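Local coordinates for protein catechol 1,2-dioxygenase (Acinetobacter sp., PDB 1DMH) that catalyses the iron(III)-dependent intradiol cleavage of catechol by molecular oxygen to give cis,cis-muconate, working as a homodimer in the degradation of aromatic compounds, at residues 3-6 against 10-13; 87-92 against 256-261; 95-100 against 233-238. One frame throughout, in Å; residues are numbered along the deposited sequence.

Contact 1. Residues 3-6 against 10-13; sequences VKIF and DVQD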
ATOM      1  N   VAL A   3     -21.643  12.919  11.442  1.00 29.85           N
ATOM      2  CA  VAL A   3     -22.074  11.485  11.437  1.00 29.61           C
ATOM      3  C   VAL A   3     -21.287  10.625  12.408  1.00 29.16           C
ATOM      4  O   VAL A   3     -20.059  10.559  12.348  1.00 29.40           O
ATOM      5  CB  VAL A   3     -21.957  10.861  10.024  1.00 30.28           C
ATOM      6  CG1 VAL A   3     -22.048   9.354  10.106  1.00 30.35           C
ATOM      7  CG2 VAL A   3     -23.090  11.364   9.153  1.00 30.44           C
ATOM      8  N   LYS A   4     -21.996   9.957  13.305  1.00 28.37           N
ATOM      9  CA  LYS A   4     -21.333   9.104  14.273  1.00 27.54           C
ATOM     10  C   LYS A   4     -22.021   7.771  14.288  1.00 25.65           C
ATOM     11  O   LYS A   4     -23.079   7.628  14.878  1.00 26.37           O
ATOM     12  CB  LYS A   4     -21.386   9.726  15.664  1.00 29.99           C
ATOM     13  CG  LYS A   4     -20.628  11.032  15.767  1.00 33.78           C
ATOM     14  CD  LYS A   4     -20.835  11.667  17.133  1.00 37.11           C
ATOM     15  CE  LYS A   4     -20.289  13.102  17.159  1.00 39.77           C
ATOM     16  NZ  LYS A   4     -20.619  13.821  18.436  1.00 41.11           N
ATOM     17  N   ILE A   5     -21.420   6.794  13.623  1.00 23.06           N
ATOM     18  CA  ILE A   5     -21.981   5.460  13.566  1.00 20.32           C
ATOM     19  C   ILE A   5     -20.946   4.419  13.958  1.00 19.25           C
ATOM     20  O   ILE A   5     -21.262   3.243  14.086  1.00 18.44           O
ATOM     21  CB  ILE A   5     -22.528   5.128  12.145  1.00 20.32           C
ATOM     22  CG1 ILE A   5     -21.400   5.106  11.101  1.00 19.31           C
ATOM     23  CG2 ILE A   5     -23.565   6.156  11.757  1.00 19.49           C
ATOM     24  CD1 ILE A   5     -21.900   4.667   9.714  1.00 19.66           C
ATOM     25  N   PHE A   6     -19.710   4.844  14.169  1.00 18.17           N
ATOM     26  CA  PHE A   6     -18.680   3.885  14.528  1.00 19.03           C
ATOM     27  C   PHE A   6     -19.060   3.051  15.756  1.00 20.08           C
ATOM     28  O   PHE A   6     -18.834   1.840  15.822  1.00 18.89           O
ATOM     29  CB  PHE A   6     -17.351   4.582  14.816  1.00 16.40           C
ATOM     30  CG  PHE A   6     -16.265   3.630  15.215  1.00 16.26           C
ATOM     31  CD1 PHE A   6     -15.693   2.779  14.275  1.00 16.07           C
ATOM     32  CD2 PHE A   6     -15.861   3.530  16.544  1.00 16.25           C
ATOM     33  CE1 PHE A   6     -14.735   1.839  14.653  1.00 15.92           C
ATOM     34  CE2 PHE A   6     -14.906   2.597  16.932  1.00 15.56           C
ATOM     35  CZ  PHE A   6     -14.340   1.750  15.986  1.00 15.73           C
ATOM     36  N   ASP A  10     -24.145  -2.199  14.552  1.00 26.85           N
ATOM     37  CA  ASP A  10     -24.012  -2.575  13.152  1.00 26.21           C
ATOM     38  C   ASP A  10     -22.565  -2.444  12.667  1.00 24.43           C
ATOM     39  O   ASP A  10     -22.056  -3.347  12.001  1.00 24.75           O
ATOM     40  CB  ASP A  10     -24.948  -1.735  12.295  1.00 28.86           C
ATOM     41  CG  ASP A  10     -26.390  -1.929  12.688  1.00 32.52           C
ATOM     42  OD1 ASP A  10     -26.828  -3.094  12.695  1.00 34.29           O
ATOM     43  OD2 ASP A  10     -27.085  -0.936  13.003  1.00 35.48           O
ATOM     44  N   VAL A  11     -21.896  -1.341  13.007  1.00 21.60           N
ATOM     45  CA  VAL A  11     -20.506  -1.166  12.595  1.00 19.67           C
ATOM     46  C   VAL A  11     -19.561  -2.096  13.372  1.00 18.69           C
ATOM     47  O   VAL A  11     -18.666  -2.719  12.789  1.00 18.07           O
ATOM     48  CB  VAL A  11     -20.059   0.295  12.755  1.00 18.50           C
ATOM     49  CG1 VAL A  11     -18.536   0.420  12.512  1.00 17.72           C
ATOM     50  CG2 VAL A  11     -20.831   1.156  11.766  1.00 18.05           C
ATOM     51  N   GLN A  12     -19.762  -2.217  14.681  1.00 18.10           N
ATOM     52  CA  GLN A  12     -18.902  -3.097  15.462  1.00 17.49           C
ATOM     53  C   GLN A  12     -18.984  -4.568  15.005  1.00 17.54           C
ATOM     54  O   GLN A  12     -17.945  -5.240  14.892  1.00 17.05           O
ATOM     55  CB  GLN A  12     -19.233  -2.934  16.946  1.00 17.27           C
ATOM     56  CG  GLN A  12     -18.945  -1.496  17.421  1.00 18.00           C
ATOM     57  CD  GLN A  12     -17.497  -1.112  17.203  1.00 19.55           C
ATOM     58  OE1 GLN A  12     -16.597  -1.817  17.657  1.00 20.56           O
ATOM     59  NE2 GLN A  12     -17.260  -0.007  16.509  1.00 18.10           N
ATOM     60  N   ASP A  13     -20.194  -5.067  14.722  1.00 17.43           N
ATOM     61  CA  ASP A  13     -20.334  -6.448  14.256  1.00 18.40           C
ATOM     62  C   ASP A  13     -19.734  -6.613  12.871  1.00 17.81           C
ATOM     63  O   ASP A  13     -19.086  -7.629  12.567  1.00 17.13           O
ATOM     64  CB  ASP A  13     -21.796  -6.886  14.216  1.00 21.21           C
ATOM     65  CG  ASP A  13     -22.388  -7.060  15.605  1.00 25.02           C
ATOM     66  OD1 ASP A  13     -21.601  -7.293  16.560  1.00 25.98           O
ATOM     67  OD2 ASP A  13     -23.637  -6.988  15.730  1.00 27.30           O
TER

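Contact 2. Residues 87-92 against 256-261; sequences RMDAED and ATREGL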
ATOM      1  N   ARG A  87      12.284   0.605  20.045  1.00 14.07           N
ATOM      2  CA  ARG A  87      11.722  -0.477  20.831  1.00 14.83           C
ATOM      3  C   ARG A  87      12.841  -1.448  21.191  1.00 16.17           C
ATOM      4  O   ARG A  87      12.942  -1.890  22.351  1.00 16.49           O
ATOM      5  CB  ARG A  87      10.625  -1.181  20.051  1.00 16.06           C
ATOM      6  CG  ARG A  87       9.403  -0.320  19.803  1.00 17.87           C
ATOM      7  CD  ARG A  87       8.432  -1.083  18.934  1.00 21.01           C
ATOM      8  NE  ARG A  87       7.790  -2.171  19.668  1.00 24.01           N
ATOM      9  CZ  ARG A  87       7.585  -3.401  19.189  1.00 26.51           C
ATOM     10  NH1 ARG A  87       7.977  -3.749  17.952  1.00 26.38           N
ATOM     11  NH2 ARG A  87       6.945  -4.285  19.948  1.00 26.52           N
ATOM     12  N   MET A  88      13.688  -1.779  20.214  1.00 16.07           N
ATOM     13  CA  MET A  88      14.803  -2.684  20.480  1.00 15.84           C
ATOM     14  C   MET A  88      15.742  -2.124  21.552  1.00 15.97           C
ATOM     15  O   MET A  88      16.209  -2.872  22.432  1.00 15.91           O
ATOM     16  CB  MET A  88      15.559  -2.983  19.204  1.00 14.73           C
ATOM     17  CG  MET A  88      14.801  -3.935  18.330  1.00 15.60           C
ATOM     18  SD  MET A  88      15.747  -4.453  16.878  1.00 19.07           S
ATOM     19  CE  MET A  88      15.257  -3.280  15.611  1.00 15.46           C
ATOM     20  N   ASP A  89      16.014  -0.820  21.494  1.00 16.52           N
ATOM     21  CA  ASP A  89      16.865  -0.195  22.508  1.00 17.01           C
ATOM     22  C   ASP A  89      16.236  -0.276  23.895  1.00 18.33           C
ATOM     23  O   ASP A  89      16.915  -0.578  24.886  1.00 17.49           O
ATOM     24  CB  ASP A  89      17.139   1.261  22.202  1.00 16.94           C
ATOM     25  CG  ASP A  89      18.082   1.441  21.049  1.00 17.87           C
ATOM     26  OD1 ASP A  89      18.835   0.505  20.724  1.00 17.90           O
ATOM     27  OD2 ASP A  89      18.084   2.537  20.479  1.00 19.51           O
ATOM     28  N   ALA A  90      14.937  -0.001  23.961  1.00 18.89           N
ATOM     29  CA  ALA A  90      14.217  -0.061  25.224  1.00 21.01           C
ATOM     30  C   ALA A  90      14.310  -1.476  25.802  1.00 22.17           C
ATOM     31  O   ALA A  90      14.565  -1.654  26.996  1.00 22.11           O
ATOM     32  CB  ALA A  90      12.743   0.324  25.005  1.00 20.50           C
ATOM     33  N   GLU A  91      14.097  -2.478  24.953  1.00 23.33           N
ATOM     34  CA  GLU A  91      14.142  -3.866  25.382  1.00 25.24           C
ATOM     35  C   GLU A  91      15.537  -4.232  25.887  1.00 25.36           C
ATOM     36  O   GLU A  91      15.671  -4.907  26.903  1.00 25.89           O
ATOM     37  CB  GLU A  91      13.746  -4.761  24.234  1.00 27.60           C
ATOM     38  CG  GLU A  91      13.467  -6.158  24.639  1.00 33.42           C
ATOM     39  CD  GLU A  91      13.243  -7.052  23.437  1.00 37.56           C
ATOM     40  OE1 GLU A  91      14.223  -7.320  22.695  1.00 40.54           O
ATOM     41  OE2 GLU A  91      12.084  -7.473  23.216  1.00 40.56           O
ATOM     42  N   ASP A  92      16.577  -3.781  25.190  1.00 24.92           N
ATOM     43  CA  ASP A  92      17.944  -4.047  25.638  1.00 24.83           C
ATOM     44  C   ASP A  92      18.219  -3.347  26.980  1.00 25.69           C
ATOM     45  O   ASP A  92      18.857  -3.927  27.868  1.00 25.96           O
ATOM     46  CB  ASP A  92      18.992  -3.561  24.628  1.00 22.57           C
ATOM     47  CG  ASP A  92      19.101  -4.447  23.398  1.00 22.08           C
ATOM     48  OD1 ASP A  92      18.486  -5.530  23.339  1.00 20.40           O
ATOM     49  OD2 ASP A  92      19.850  -4.046  22.481  1.00 21.44           O
ATOM     50  N   ALA A 256      17.844   8.215  10.999  1.00 15.09           N
ATOM     51  CA  ALA A 256      18.742   7.160  11.421  1.00 15.64           C
ATOM     52  C   ALA A 256      20.023   7.611  12.092  1.00 16.49           C
ATOM     53  O   ALA A 256      20.717   6.803  12.693  1.00 16.52           O
ATOM     54  CB  ALA A 256      19.081   6.290  10.228  1.00 15.99           C
ATOM     55  N   THR A 257      20.364   8.883  11.996  1.00 17.96           N
ATOM     56  CA  THR A 257      21.612   9.317  12.602  1.00 19.47           C
ATOM     57  C   THR A 257      21.565   9.312  14.131  1.00 20.58           C
ATOM     58  O   THR A 257      20.544   9.635  14.747  1.00 21.32           O
ATOM     59  CB  THR A 257      22.032  10.688  12.023  1.00 19.39           C
ATOM     60  OG1 THR A 257      20.984  11.624  12.225  1.00 23.20           O
ATOM     61  CG2 THR A 257      22.233  10.578  10.521  1.00 19.60           C
ATOM     62  N   ARG A 258      22.679   8.894  14.734  1.00 22.03           N
ATOM     63  CA  ARG A 258      22.828   8.804  16.183  1.00 23.73           C
ATOM     64  C   ARG A 258      24.178   9.271  16.634  1.00 24.50           C
ATOM     65  O   ARG A 258      25.159   9.136  15.907  1.00 23.63           O
ATOM     66  CB  ARG A 258      22.745   7.374  16.663  1.00 25.49           C
ATOM     67  CG  ARG A 258      21.469   6.696  16.398  1.00 29.12           C
ATOM     68  CD  ARG A 258      21.387   5.649  17.425  1.00 31.88           C
ATOM     69  NE  ARG A 258      20.068   5.069  17.465  1.00 35.74           N
ATOM     70  CZ  ARG A 258      19.630   4.333  18.475  1.00 36.68           C
ATOM     71  NH1 ARG A 258      20.422   4.101  19.515  1.00 36.00           N
ATOM     72  NH2 ARG A 258      18.400   3.833  18.432  1.00 39.25           N
ATOM     73  N   GLU A 259      24.234   9.771  17.864  1.00 25.73           N
ATOM     74  CA  GLU A 259      25.497  10.215  18.435  1.00 27.34           C
ATOM     75  C   GLU A 259      26.375   8.989  18.555  1.00 24.99           C
ATOM     76  O   GLU A 259      25.920   7.932  18.996  1.00 24.19           O
ATOM     77  CB  GLU A 259      25.295  10.819  19.822  1.00 30.91           C
ATOM     78  CG  GLU A 259      24.593  12.148  19.799  1.00 38.27           C
ATOM     79  CD  GLU A 259      24.431  12.710  21.199  1.00 42.97           C
ATOM     80  OE1 GLU A 259      25.482  12.853  21.891  1.00 45.73           O
ATOM     81  OE2 GLU A 259      23.265  13.002  21.604  1.00 45.70           O
ATOM     82  N   GLY A 260      27.631   9.140  18.170  1.00 23.11           N
ATOM     83  CA  GLY A 260      28.529   8.016  18.225  1.00 21.83           C
ATOM     84  C   GLY A 260      28.639   7.371  16.860  1.00 20.79           C
ATOM     85  O   GLY A 260      29.491   6.526  16.664  1.00 21.35           O
ATOM     86  N   LEU A 261      27.782   7.748  15.918  1.00 19.53           N
ATOM     87  CA  LEU A 261      27.852   7.168  14.576  1.00 19.24           C
ATOM     88  C   LEU A 261      28.274   8.196  13.518  1.00 20.23           C
ATOM     89  O   LEU A 261      28.262   7.898  12.311  1.00 21.05           O
ATOM     90  CB  LEU A 261      26.512   6.541  14.181  1.00 17.97           C
ATOM     91  CG  LEU A 261      25.998   5.402  15.069  1.00 17.56           C
ATOM     92  CD1 LEU A 261      24.673   4.888  14.498  1.00 16.76           C
ATOM     93  CD2 LEU A 261      27.038   4.277  15.157  1.00 16.83           C
TER

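Contact 3. Residues 95-100 against 233-238; sequences LGIENA and GHRKLT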
ATOM      1  N   LEU A  95      17.017  -5.242  29.778  1.00 35.24           N
ATOM      2  CA  LEU A  95      17.807  -6.449  30.035  1.00 36.51           C
ATOM      3  C   LEU A  95      19.200  -6.118  30.533  1.00 36.95           C
ATOM      4  O   LEU A  95      20.030  -7.006  30.690  1.00 37.35           O
ATOM      5  CB  LEU A  95      17.945  -7.291  28.764  1.00 37.24           C
ATOM      6  CG  LEU A  95      16.664  -7.919  28.223  1.00 38.21           C
ATOM      7  CD1 LEU A  95      16.931  -8.647  26.898  1.00 38.38           C
ATOM      8  CD2 LEU A  95      16.122  -8.869  29.282  1.00 39.00           C
ATOM      9  N   GLY A  96      19.460  -4.839  30.763  1.00 37.64           N
ATOM     10  CA  GLY A  96      20.765  -4.428  31.237  1.00 38.79           C
ATOM     11  C   GLY A  96      21.855  -4.568  30.192  1.00 39.98           C
ATOM     12  O   GLY A  96      23.043  -4.533  30.525  1.00 39.99           O
ATOM     13  N   ILE A  97      21.464  -4.736  28.930  1.00 40.64           N
ATOM     14  CA  ILE A  97      22.434  -4.868  27.841  1.00 41.27           C
ATOM     15  C   ILE A  97      22.883  -3.481  27.426  1.00 42.47           C
ATOM     16  O   ILE A  97      22.113  -2.716  26.844  1.00 42.99           O
ATOM     17  CB  ILE A  97      21.820  -5.561  26.597  1.00 40.17           C
ATOM     18  CG1 ILE A  97      21.365  -6.973  26.949  1.00 39.72           C
ATOM     19  CG2 ILE A  97      22.827  -5.595  25.471  1.00 39.71           C
ATOM     20  CD1 ILE A  97      20.685  -7.687  25.816  1.00 39.37           C
ATOM     21  N   GLU A  98      24.128  -3.152  27.729  1.00 44.07           N
ATOM     22  CA  GLU A  98      24.668  -1.849  27.367  1.00 45.33           C
ATOM     23  C   GLU A  98      25.181  -1.992  25.922  1.00 44.94           C
ATOM     24  O   GLU A  98      26.142  -2.733  25.687  1.00 45.87           O
ATOM     25  CB  GLU A  98      25.797  -1.502  28.350  1.00 47.37           C
ATOM     26  CG  GLU A  98      26.336  -0.077  28.303  1.00 50.74           C
ATOM     27  CD  GLU A  98      27.301   0.158  27.156  1.00 52.57           C
ATOM     28  OE1 GLU A  98      26.880   0.052  25.986  1.00 53.76           O
ATOM     29  OE2 GLU A  98      28.493   0.449  27.429  1.00 54.25           O
ATOM     30  N   ASN A  99      24.525  -1.324  24.959  1.00 43.45           N
ATOM     31  CA  ASN A  99      24.935  -1.378  23.537  1.00 41.70           C
ATOM     32  C   ASN A  99      26.080  -0.395  23.231  1.00 40.59           C
ATOM     33  O   ASN A  99      25.826   0.794  22.960  1.00 41.12           O
ATOM     34  CB  ASN A  99      23.754  -1.039  22.598  1.00 41.90           C
ATOM     35  CG  ASN A  99      22.664  -2.103  22.597  1.00 41.34           C
ATOM     36  OD1 ASN A  99      22.905  -3.257  22.256  1.00 41.25           O
ATOM     37  ND2 ASN A  99      21.456  -1.709  22.973  1.00 41.60           N
ATOM     38  N   ALA A 100      27.323  -0.890  23.252  1.00 37.53           N
ATOM     39  CA  ALA A 100      28.481  -0.047  22.991  1.00 34.51           C
ATOM     40  C   ALA A 100      28.332   0.667  21.647  1.00 31.79           C
ATOM     41  O   ALA A 100      28.384   1.892  21.595  1.00 33.03           O
ATOM     42  CB  ALA A 100      29.753  -0.874  23.020  1.00 35.34           C
ATOM     43  N   GLY A 233      28.675 -16.387  19.124  1.00 19.84           N
ATOM     44  CA  GLY A 233      28.467 -15.927  20.485  1.00 19.29           C
ATOM     45  C   GLY A 233      27.918 -14.516  20.642  1.00 18.54           C
ATOM     46  O   GLY A 233      27.633 -14.070  21.758  1.00 18.37           O
ATOM     47  N   HIS A 234      27.755 -13.794  19.540  1.00 18.13           N
ATOM     48  CA  HIS A 234      27.244 -12.420  19.639  1.00 17.17           C
ATOM     49  C   HIS A 234      26.033 -12.204  18.756  1.00 16.80           C
ATOM     50  O   HIS A 234      25.791 -12.967  17.798  1.00 16.03           O
ATOM     51  CB  HIS A 234      28.310 -11.399  19.236  1.00 16.64           C
ATOM     52  CG  HIS A 234      29.517 -11.405  20.114  1.00 16.76           C
ATOM     53  ND1 HIS A 234      30.472 -12.397  20.058  1.00 16.58           N
ATOM     54  CD2 HIS A 234      29.912 -10.553  21.091  1.00 17.56           C
ATOM     55  CE1 HIS A 234      31.405 -12.154  20.960  1.00 16.51           C
ATOM     56  NE2 HIS A 234      31.090 -11.041  21.602  1.00 18.31           N
ATOM     57  N   ARG A 235      25.280 -11.160  19.085  1.00 16.03           N
ATOM     58  CA  ARG A 235      24.094 -10.812  18.306  1.00 16.55           C
ATOM     59  C   ARG A 235      24.561 -10.087  17.044  1.00 15.78           C
ATOM     60  O   ARG A 235      25.648  -9.500  17.015  1.00 15.73           O
ATOM     61  CB  ARG A 235      23.157  -9.905  19.120  1.00 16.73           C
ATOM     62  CG  ARG A 235      22.692 -10.528  20.449  1.00 17.37           C
ATOM     63  CD  ARG A 235      21.615  -9.681  21.131  1.00 16.48           C
ATOM     64  NE  ARG A 235      22.073  -8.323  21.400  1.00 15.42           N
ATOM     65  CZ  ARG A 235      21.298  -7.353  21.880  1.00 16.55           C
ATOM     66  NH1 ARG A 235      20.011  -7.580  22.159  1.00 16.06           N
ATOM     67  NH2 ARG A 235      21.813  -6.147  22.086  1.00 15.93           N
ATOM     68  N   LYS A 236      23.752 -10.143  15.995  1.00 15.85           N
ATOM     69  CA  LYS A 236      24.112  -9.478  14.746  1.00 15.61           C
ATOM     70  C   LYS A 236      23.855  -7.974  14.906  1.00 15.99           C
ATOM     71  O   LYS A 236      22.761  -7.545  15.323  1.00 16.26           O
ATOM     72  CB  LYS A 236      23.294 -10.040  13.600  1.00 16.04           C
ATOM     73  CG  LYS A 236      23.696  -9.533  12.269  1.00 17.47           C
ATOM     74  CD  LYS A 236      22.792 -10.182  11.247  1.00 19.58           C
ATOM     75  CE  LYS A 236      23.249  -9.857   9.841  1.00 19.93           C
ATOM     76  NZ  LYS A 236      22.515 -10.719   8.862  1.00 21.52           N
ATOM     77  N   LEU A 237      24.876  -7.178  14.595  1.00 15.38           N
ATOM     78  CA  LEU A 237      24.789  -5.723  14.733  1.00 14.49           C
ATOM     79  C   LEU A 237      24.409  -5.097  13.401  1.00 13.53           C
ATOM     80  O   LEU A 237      24.990  -5.424  12.374  1.00 12.99           O
ATOM     81  CB  LEU A 237      26.159  -5.133  15.146  1.00 14.93           C
ATOM     82  CG  LEU A 237      26.360  -3.799  15.896  1.00 16.23           C
ATOM     83  CD1 LEU A 237      27.678  -3.245  15.458  1.00 15.25           C
ATOM     84  CD2 LEU A 237      25.227  -2.842  15.717  1.00 15.17           C
ATOM     85  N   THR A 238      23.430  -4.202  13.415  1.00 12.85           N
ATOM     86  CA  THR A 238      23.045  -3.473  12.216  1.00 11.69           C
ATOM     87  C   THR A 238      23.274  -2.010  12.570  1.00 12.64           C
ATOM     88  O   THR A 238      22.739  -1.529  13.569  1.00 12.40           O
ATOM     89  CB  THR A 238      21.547  -3.653  11.855  1.00 12.24           C
ATOM     90  OG1 THR A 238      21.312  -5.023  11.519  1.00 12.06           O
ATOM     91  CG2 THR A 238      21.141  -2.740  10.660  1.00 12.05           C
TER

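Contact 1. Residues 3-6 against 10-13
Phe6 and Val11 bring the backbones of 3-6 and 10-13 closest, with 5.7 Å between their CA atoms: the irregular N-terminal residues run up to helix 9-18, and the last two of them lie against its first turn. Val11 points its side chain at the incoming chain and fits its two methyls against successive carbonyls, CG2 at 3.2 Å from Ile5 O and CG1 at 3.6 Å from Phe6 O. CG2 also meets Ile5 CG1 at 4.0 Å, and CG1 approaches Phe6 CD1 obliquely. The polar link is the side-chain amide of Gln12, whose NE2 donates to Phe6 O at an unusually short 2.5 Å, a length that is doubtful in detail, with an N-H...O angle of 157°; the oxygen lies close to the amide plane, whereas the nitrogen is tilted from the carbonyl plane. A bend at chi2 curls the Gln12 chain back toward this oxygen. The same NE2 stands 3.4 Å above the centre of the Phe6 ring, with the amide turned 78° from the ring plane, so one nitrogen meets both the carbonyl and the ring face of Phe6. Phe6 can offer both because CG is anti to its backbone N (chi1 179°), which places the ring beside its own carbonyl. Glu46 of helix 28-47 accepts hydrogen bonds from the backbone N of Ile5 and of Phe6, and the Phe6 ring rests on Tyr42 and Lys43 of that helix. Ile5 and Val11 also pack on Met86 of the second subunit, placing the contact within the helical zipper, between helix 28-47 and the partner's helix 80-94.

Contact 2. Residues 87-92 against 256-261
Asp89 OD2 takes both terminal nitrogens of Arg258, forming a salt bridge in which one carboxylate oxygen does all the accepting. The bond from NH2 is very short, 2.4 Å to OD2, so short that its exact length is doubtful, with an N-H...O angle of 158°. NH1 reaches the same oxygen at 3.0 Å but is bent to 127° and therefore weak. OD2 sits at the edge of the guanidinium, near its plane; the carboxylate is turned 72° from that plane, and Asp89 OD1 lies 4.1 Å from both NH1 and NH2 of Arg258. That second oxygen is engaged by Arg103, so the carboxylate is shared between two arginines; this clustering of positive charge would probably help keep Asp89 ionised. The two side chains come from opposite directions and bridge well-separated backbones, for the CA atoms of Asp89 and Arg258 are 12.5 Å apart. Arg258 spans most of this distance with a chain extended from CG to NE. Its backbone opens a type II beta turn, closed by the bond of 3.0 Å from Leu261 N to Arg258 O, with Gly260 at the position of positive phi. At this surface, then, the bridge ties helix 80-94, one of the N-terminal helices, to the loop between strands 237-243 and 262-268 of the catalytic beta domain; Arg258 rests on Pro102, and Leu261 pairs through its backbone with Asn242 of strand 237-243.

Contact 3. Residues 95-100 against 233-238
Ile97 meets the guanidinium of Arg235 just beyond a Schellman motif: helix 80-94 ends there, Gly96 adopts a positive phi, and the chain continues past the segment that leads into strand 237-243 of the dioxygenase beta domain. The close part of the contact is gathered entirely round the end of Arg235. Ile97 lays its CD1 over one face of the guanidinium, offset toward the rim and 3.7 Å from Arg235 NH1, while its branch methyl CG2 lies 3.6 Å from Arg235 NH2. With CG1 beside the backbone N and CG2 beside the carbonyl carbon (chi1 -61°), both arms of the isoleucine can touch the flat group. The buried arginine reaches this position through a bend at chi3 (-58°). Its polar needs are met mainly by other groups: NH1 forms a salt bridge with Asp92 of helix 80-94, and NE bonds to Thr293. Asp92 also accepts a hydrogen bond from Asn99 ND2, so this carboxylate holds the arginine and the asparagine side by side. Away from the guanidinium the two segments part. Even their closest CA atoms, of Asn99 and Leu237, are 9.8 Å apart; exposed Leu95 brings its CD1 no nearer than 5.8 Å, to Arg235 NH1, and Glu98 turns its side chain away as another exposed residue. At the edge of the guanidinium, the Asn99 amide and the guanidinium lie nearly in one plane, 3° apart, with OD1 at 3.1 Å from Arg235 NH2 but at too poor an angle for a hydrogen bond.

Overall arrangement
Contact 1 closes within the first residues of the chain, its centre 41 Å from that of contact 2 and 47 Å from that of contact 3. It belongs to the helical zipper at the dimer axis. Contacts 2 and 3, with centres 11 Å apart, join the C-terminal half of helix 80-94 and the loop after it to the beta domain, contact 3 at the start of strand 237-243 and contact 2 at the loop leading into strand 262-268; in sequence, contact 3 falls between the two segments of contact 2. They touch through Asp92. Contacts 1 and 2 both reach the second subunit, so helix 80-94 connects the dimer interface with the catalytic domain.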